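Local coordinates for protein type-iv like pilin ttha1219 (Thermus thermophilus, PDB 5G23) that is a type IV-like pilin resembling type II secretion pseudopilins, and probably takes part in the pilus machinery for DNA uptake in natural competence, at residues F145-L150 with S174-Y179; L181-V186 with D218-A223. All blocks are in the same frame, centred on the assembly; numbering follows the deposited sequence.

Contact 1: F145-L150 with S174-Y179; sequences FRVAYL and SALALY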
loop_
_atom_site.group_PDB
_atom_site.type_symbol
_atom_site.label_atom_id
_atom_site.label_comp_id
_atom_site.label_asym_id
_atom_site.label_seq_id
_atom_site.Cartn_x
_atom_site.Cartn_y
_atom_site.Cartn_z
ATOM N N PHE B 145 5.729 7.969 -15.338
ATOM C CA PHE B 145 5.774 6.653 -14.724
ATOM C C PHE B 145 6.649 5.840 -15.647
ATOM O O PHE B 145 6.448 5.797 -16.842
ATOM C CB PHE B 145 4.400 5.966 -14.523
ATOM C CG PHE B 145 4.447 4.587 -13.936
ATOM C CD1 PHE B 145 5.108 4.318 -12.775
ATOM C CD2 PHE B 145 3.750 3.528 -14.537
ATOM C CE1 PHE B 145 5.141 3.019 -12.235
ATOM C CE2 PHE B 145 3.771 2.205 -14.023
ATOM C CZ PHE B 145 4.435 1.978 -12.835
ATOM N N ARG B 146 7.739 5.343 -15.075
ATOM C CA ARG B 146 8.772 4.599 -15.857
ATOM C C ARG B 146 9.043 3.317 -15.132
ATOM O O ARG B 146 9.113 3.267 -13.854
ATOM C CB ARG B 146 10.099 5.378 -16.004
ATOM C CG ARG B 146 9.984 6.707 -16.672
ATOM C CD ARG B 146 9.621 6.544 -18.154
ATOM N NE ARG B 146 9.742 7.853 -18.784
ATOM C CZ ARG B 146 8.731 8.693 -18.944
ATOM N NH1 ARG B 146 7.495 8.378 -18.546
ATOM N NH2 ARG B 146 8.971 9.919 -19.436
ATOM N N VAL B 147 9.245 2.212 -15.895
ATOM C CA VAL B 147 9.671 0.945 -15.296
ATOM C C VAL B 147 10.816 0.402 -16.167
ATOM O O VAL B 147 10.660 0.305 -17.368
ATOM C CB VAL B 147 8.549 -0.098 -15.317
ATOM C CG1 VAL B 147 8.966 -1.393 -14.674
ATOM C CG2 VAL B 147 7.284 0.457 -14.602
ATOM N N ALA B 148 11.931 0.101 -15.548
ATOM C CA ALA B 148 13.060 -0.560 -16.181
ATOM C C ALA B 148 13.285 -1.900 -15.466
ATOM O O ALA B 148 12.722 -2.134 -14.392
ATOM C CB ALA B 148 14.302 0.282 -16.042
ATOM N N TYR B 149 14.054 -2.783 -16.092
ATOM C CA TYR B 149 14.319 -4.055 -15.507
ATOM C C TYR B 149 15.810 -4.421 -15.588
ATOM O O TYR B 149 16.541 -4.001 -16.499
ATOM C CB TYR B 149 13.454 -5.147 -16.157
ATOM C CG TYR B 149 13.741 -5.407 -17.601
ATOM C CD1 TYR B 149 13.080 -4.702 -18.580
ATOM C CD2 TYR B 149 14.580 -6.493 -18.016
ATOM C CE1 TYR B 149 13.302 -4.963 -19.906
ATOM C CE2 TYR B 149 14.762 -6.779 -19.343
ATOM C CZ TYR B 149 14.087 -6.009 -20.267
ATOM O OH TYR B 149 14.300 -6.241 -21.589
ATOM N N LEU B 150 16.233 -5.242 -14.644
ATOM C CA LEU B 150 17.629 -5.619 -14.539
ATOM C C LEU B 150 17.766 -7.046 -15.014
ATOM O O LEU B 150 17.156 -7.969 -14.458
ATOM C CB LEU B 150 18.111 -5.493 -13.099
ATOM C CG LEU B 150 19.569 -5.863 -12.810
ATOM C CD1 LEU B 150 20.545 -5.040 -13.662
ATOM C CD2 LEU B 150 19.853 -5.672 -11.351
ATOM N N SER B 174 16.051 -9.900 -12.536
ATOM C CA SER B 174 16.348 -9.941 -11.111
ATOM C C SER B 174 15.670 -8.818 -10.317
ATOM O O SER B 174 15.575 -8.929 -9.098
ATOM C CB SER B 174 17.850 -10.033 -10.889
ATOM O OG SER B 174 18.482 -8.861 -11.186
ATOM N N ALA B 175 15.323 -7.721 -10.986
ATOM C CA ALA B 175 14.728 -6.541 -10.313
ATOM C C ALA B 175 14.044 -5.624 -11.267
ATOM O O ALA B 175 14.322 -5.658 -12.471
ATOM C CB ALA B 175 15.762 -5.797 -9.508
ATOM N N LEU B 176 13.153 -4.787 -10.746
ATOM C CA LEU B 176 12.487 -3.720 -11.488
ATOM C C LEU B 176 12.874 -2.404 -10.823
ATOM O O LEU B 176 13.023 -2.365 -9.597
ATOM C CB LEU B 176 10.984 -3.841 -11.465
ATOM C CG LEU B 176 10.390 -5.123 -12.037
ATOM C CD1 LEU B 176 8.890 -5.110 -11.856
ATOM C CD2 LEU B 176 10.734 -5.277 -13.518
ATOM N N ALA B 177 13.038 -1.396 -11.632
ATOM C CA ALA B 177 13.148 -0.039 -11.158
ATOM C C ALA B 177 11.921 0.728 -11.593
ATOM O O ALA B 177 11.557 0.739 -12.777
ATOM C CB ALA B 177 14.384 0.637 -11.698
ATOM N N LEU B 178 11.267 1.380 -10.638
ATOM C CA LEU B 178 10.091 2.171 -10.882
ATOM C C LEU B 178 10.342 3.640 -10.518
ATOM O O LEU B 178 11.058 3.923 -9.545
ATOM C CB LEU B 178 8.921 1.622 -10.086
ATOM C CG LEU B 178 8.562 0.225 -10.573
ATOM C CD1 LEU B 178 9.193 -0.746 -9.622
ATOM C CD2 LEU B 178 7.090 0.036 -10.575
ATOM N N TYR B 179 9.821 4.534 -11.357
ATOM C CA TYR B 179 9.997 5.973 -11.179
ATOM C C TYR B 179 8.660 6.680 -11.352
ATOM O O TYR B 179 7.952 6.431 -12.289
ATOM C CB TYR B 179 11.011 6.522 -12.200
ATOM C CG TYR B 179 11.123 8.012 -12.181
ATOM C CD1 TYR B 179 11.973 8.660 -11.306
ATOM C CD2 TYR B 179 10.363 8.802 -13.076
ATOM C CE1 TYR B 179 12.076 10.037 -11.265
ATOM C CE2 TYR B 179 10.459 10.190 -13.068
ATOM C CZ TYR B 179 11.347 10.805 -12.181
ATOM O OH TYR B 179 11.403 12.122 -12.137
#
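Residues 145-150 and 174-179 run antiparallel as neighbouring strands, their axes 4.5 Å apart at closest and 161° between directions. Arg-146 with Tyr-179 and Ala-148 with Ala-177 are hydrogen-bonded pairs. Val-147 with Leu-178 lies between these as a non-hydrogen-bonded pair, and Tyr-149 with Leu-176 follows as another. In the middle, Ala-148 N gives a bond of 2.9 Å to Ala-177 O. Beyond the last pair, Ser-174 N donates to Leu-150 O. The bonded carbonyls are also approached by CA-H groups; Val-147 CA lies 3.2 Å from Ala-177 O.

Phe-145, Val-147, Tyr-149, Leu-176 and Leu-178 form one apolar group. The CD2 methyl of Leu-178 sits at the edge of the Phe-145 ring, 3.9 Å from Phe-145 CE1. Leu-178 CD2 also lies 4.1 Å from Val-147 CG2, so one methyl touches both side chains. Farther along, Leu-176 CD2 rests on Tyr-149 CB at 3.8 Å. The Tyr-149 ring itself leads away, because chi1 of 65° sets CG between backbone N and carbonyl carbon. Val-147 and Tyr-149 continue onto Leu-74 of strand 69-75, in the larger sheet.

The other face carries Arg-146, Ala-148, Ala-177 and Tyr-179. Arg-146 and Tyr-179 lie alongside each other, CB to CB 4.1 Å, with guanidinium and ring planes 60° apart. The Arg-146 chain bends at chi2, and its head turns away to the carbonyl of Glu-211. Its NH1 also reaches Phe-145 O from above the carbonyl plane. Tyr-179 OH is hydrogen-bonded to Glu-224.

The two faces thus differ in chemistry. One is mainly apolar and packs toward the larger sheet of this pilin domain; on the other, two buried polar side chains find their main partners outside the strand pair.

Contact 2: L181-V186 with D218-A223; sequences LASVPV and DGRLRA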
loop_
_atom_site.group_PDB
_atom_site.type_symbol
_atom_site.label_atom_id
_atom_site.label_comp_id
_atom_site.label_asym_id
_atom_site.label_seq_id
_atom_site.Cartn_x
_atom_site.Cartn_y
_atom_site.Cartn_z
ATOM N N LEU B 181 7.179 10.809 -11.216
ATOM C CA LEU B 181 7.270 12.267 -11.070
ATOM C C LEU B 181 5.850 12.777 -10.960
ATOM O O LEU B 181 4.996 12.439 -11.771
ATOM C CB LEU B 181 7.967 12.883 -12.242
ATOM C CG LEU B 181 8.050 14.372 -12.279
ATOM C CD1 LEU B 181 8.954 14.925 -11.219
ATOM C CD2 LEU B 181 8.537 14.839 -13.660
ATOM N N ALA B 182 5.597 13.613 -9.963
ATOM C CA ALA B 182 4.288 14.190 -9.778
ATOM C C ALA B 182 4.442 15.655 -9.434
ATOM O O ALA B 182 5.472 16.111 -8.928
ATOM C CB ALA B 182 3.484 13.477 -8.702
ATOM N N SER B 183 3.365 16.384 -9.686
ATOM C CA SER B 183 3.281 17.816 -9.336
ATOM C C SER B 183 1.970 18.169 -8.715
ATOM O O SER B 183 0.928 17.548 -8.966
ATOM C CB SER B 183 3.500 18.701 -10.588
ATOM O OG SER B 183 2.389 18.639 -11.502
ATOM N N VAL B 184 2.023 19.246 -7.958
ATOM C CA VAL B 184 0.826 19.845 -7.349
ATOM C C VAL B 184 0.999 21.353 -7.252
ATOM O O VAL B 184 2.142 21.857 -7.140
ATOM C CB VAL B 184 0.594 19.363 -5.860
ATOM C CG1 VAL B 184 0.146 17.942 -5.767
ATOM C CG2 VAL B 184 1.794 19.606 -4.991
ATOM N N PRO B 185 -0.109 22.094 -7.241
ATOM C CA PRO B 185 0.002 23.550 -7.015
ATOM C C PRO B 185 0.431 23.874 -5.605
ATOM O O PRO B 185 0.106 23.106 -4.697
ATOM C CB PRO B 185 -1.412 24.074 -7.235
ATOM C CG PRO B 185 -2.208 22.954 -7.776
ATOM C CD PRO B 185 -1.506 21.665 -7.406
ATOM N N VAL B 186 1.121 24.988 -5.445
ATOM C CA VAL B 186 1.492 25.504 -4.127
ATOM C C VAL B 186 1.462 27.027 -4.187
ATOM O O VAL B 186 1.970 27.642 -5.120
ATOM C CB VAL B 186 2.859 24.912 -3.670
ATOM C CG1 VAL B 186 4.013 25.452 -4.496
ATOM C CG2 VAL B 186 3.104 25.213 -2.181
ATOM N N ASP B 218 5.834 26.069 -14.833
ATOM C CA ASP B 218 4.508 26.424 -14.402
ATOM C C ASP B 218 4.432 26.695 -12.898
ATOM O O ASP B 218 3.302 26.897 -12.393
ATOM C CB ASP B 218 3.572 25.319 -14.750
ATOM C CG ASP B 218 3.954 24.000 -14.093
ATOM O OD1 ASP B 218 4.848 23.961 -13.151
ATOM O OD2 ASP B 218 3.461 22.969 -14.561
ATOM N N GLY B 219 5.585 26.809 -12.214
ATOM C CA GLY B 219 5.596 27.176 -10.790
ATOM C C GLY B 219 5.112 26.058 -9.840
ATOM O O GLY B 219 5.074 26.225 -8.624
ATOM N N ARG B 220 4.676 24.913 -10.360
ATOM C CA ARG B 220 4.130 23.839 -9.473
ATOM C C ARG B 220 5.200 23.186 -8.614
ATOM O O ARG B 220 6.394 23.143 -8.987
ATOM C CB ARG B 220 3.406 22.802 -10.303
ATOM C CG ARG B 220 2.097 23.337 -10.849
ATOM C CD ARG B 220 1.507 22.423 -11.870
ATOM N NE ARG B 220 1.022 21.177 -11.326
ATOM C CZ ARG B 220 -0.242 20.886 -11.012
ATOM N NH1 ARG B 220 -1.163 21.794 -11.009
ATOM N NH2 ARG B 220 -0.552 19.671 -10.619
ATOM N N LEU B 221 4.795 22.679 -7.459
ATOM C CA LEU B 221 5.699 21.873 -6.634
ATOM C C LEU B 221 5.828 20.486 -7.263
ATOM O O LEU B 221 4.813 19.848 -7.528
ATOM C CB LEU B 221 5.136 21.730 -5.226
ATOM C CG LEU B 221 5.924 21.014 -4.140
ATOM C CD1 LEU B 221 5.504 21.415 -2.738
ATOM C CD2 LEU B 221 5.612 19.548 -4.250
ATOM N N ARG B 222 7.055 20.025 -7.422
ATOM C CA ARG B 222 7.342 18.709 -7.983
ATOM C C ARG B 222 8.099 17.844 -7.018
ATOM O O ARG B 222 8.914 18.349 -6.229
ATOM C CB ARG B 222 8.092 18.797 -9.282
ATOM C CG ARG B 222 7.185 19.119 -10.432
ATOM C CD ARG B 222 7.877 19.292 -11.790
ATOM N NE ARG B 222 6.750 19.498 -12.718
ATOM C CZ ARG B 222 6.083 20.644 -12.906
ATOM N NH1 ARG B 222 6.565 21.818 -12.504
ATOM N NH2 ARG B 222 4.955 20.640 -13.604
ATOM N N ALA B 223 7.766 16.554 -7.027
ATOM C CA ALA B 223 8.518 15.552 -6.241
ATOM C C ALA B 223 8.593 14.261 -7.077
ATOM O O ALA B 223 7.747 14.028 -7.939
ATOM C CB ALA B 223 7.844 15.265 -4.942
#
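Arg-220 grips Ser-183 side-on. Arg-220 NE lies 2.9 Å from Ser-183 OG, and Arg-220 NH2 lies 3.2 Å from the same oxygen. Both bonds run close to the guanidinium plane. NH2 adds a weak bond to Ser-183 O. One face of this guanidinium is covered by the Val-184 to Pro-185 peptide, with Pro-185 CD 3.6 Å from Arg-220 NH1. A bend at chi3 (69°) brings the Arg-220 head back to the end of strand 181-184. On the apolar face Val-184 CG2 meets Leu-221 CD2 at 3.9 Å, beside Leu-45 of helix 44-61.

These side chains stand on an antiparallel pairing at the edge of the four-stranded sheet. Ala-182 with Ala-223 and Val-184 with Leu-221 are hydrogen-bonded pairs, and Ser-183 faces Arg-222 between them.

Arg-222 lays its guanidinium face over Ser-183 CB. Its head is fixed end-on by a salt bridge, Arg-222 NH1 2.8 Å from Asp-218 OD1 and Arg-222 NH2 2.9 Å from Asp-218 OD2. OD1 also takes the backbone N of Arg-220 from the opposite side of the carboxylate plane, closing an Asx turn. Farther out, Glu-143 of strand 141-151 hydrogen-bonds Ser-183 OG and forms a salt bridge with Arg-222 NE, and Glu-139 O receives Arg-220 NH2.

From the N terminus, helix 44-61 and the first strands of the larger sheet come before either contact. Strand 141-151 then opens contact 1. The chain goes through strands 154-156, 160-165 and 168-170 and returns along strand 173-184, where 174-179 closes the loop. Contact 2 opens farther along that same strand, at 181-186. The only regular element in its loop is the short helix 207-210, and the loop closes at 218-223, at the start of strand 221-230. The loops follow in series, neither nested nor crossed. The centres of contact 1 and contact 2 lie about 23 Å apart. Strand 173-184 joins both, with 141-151 on one side and 221-230 on the other, in the four-stranded sheet.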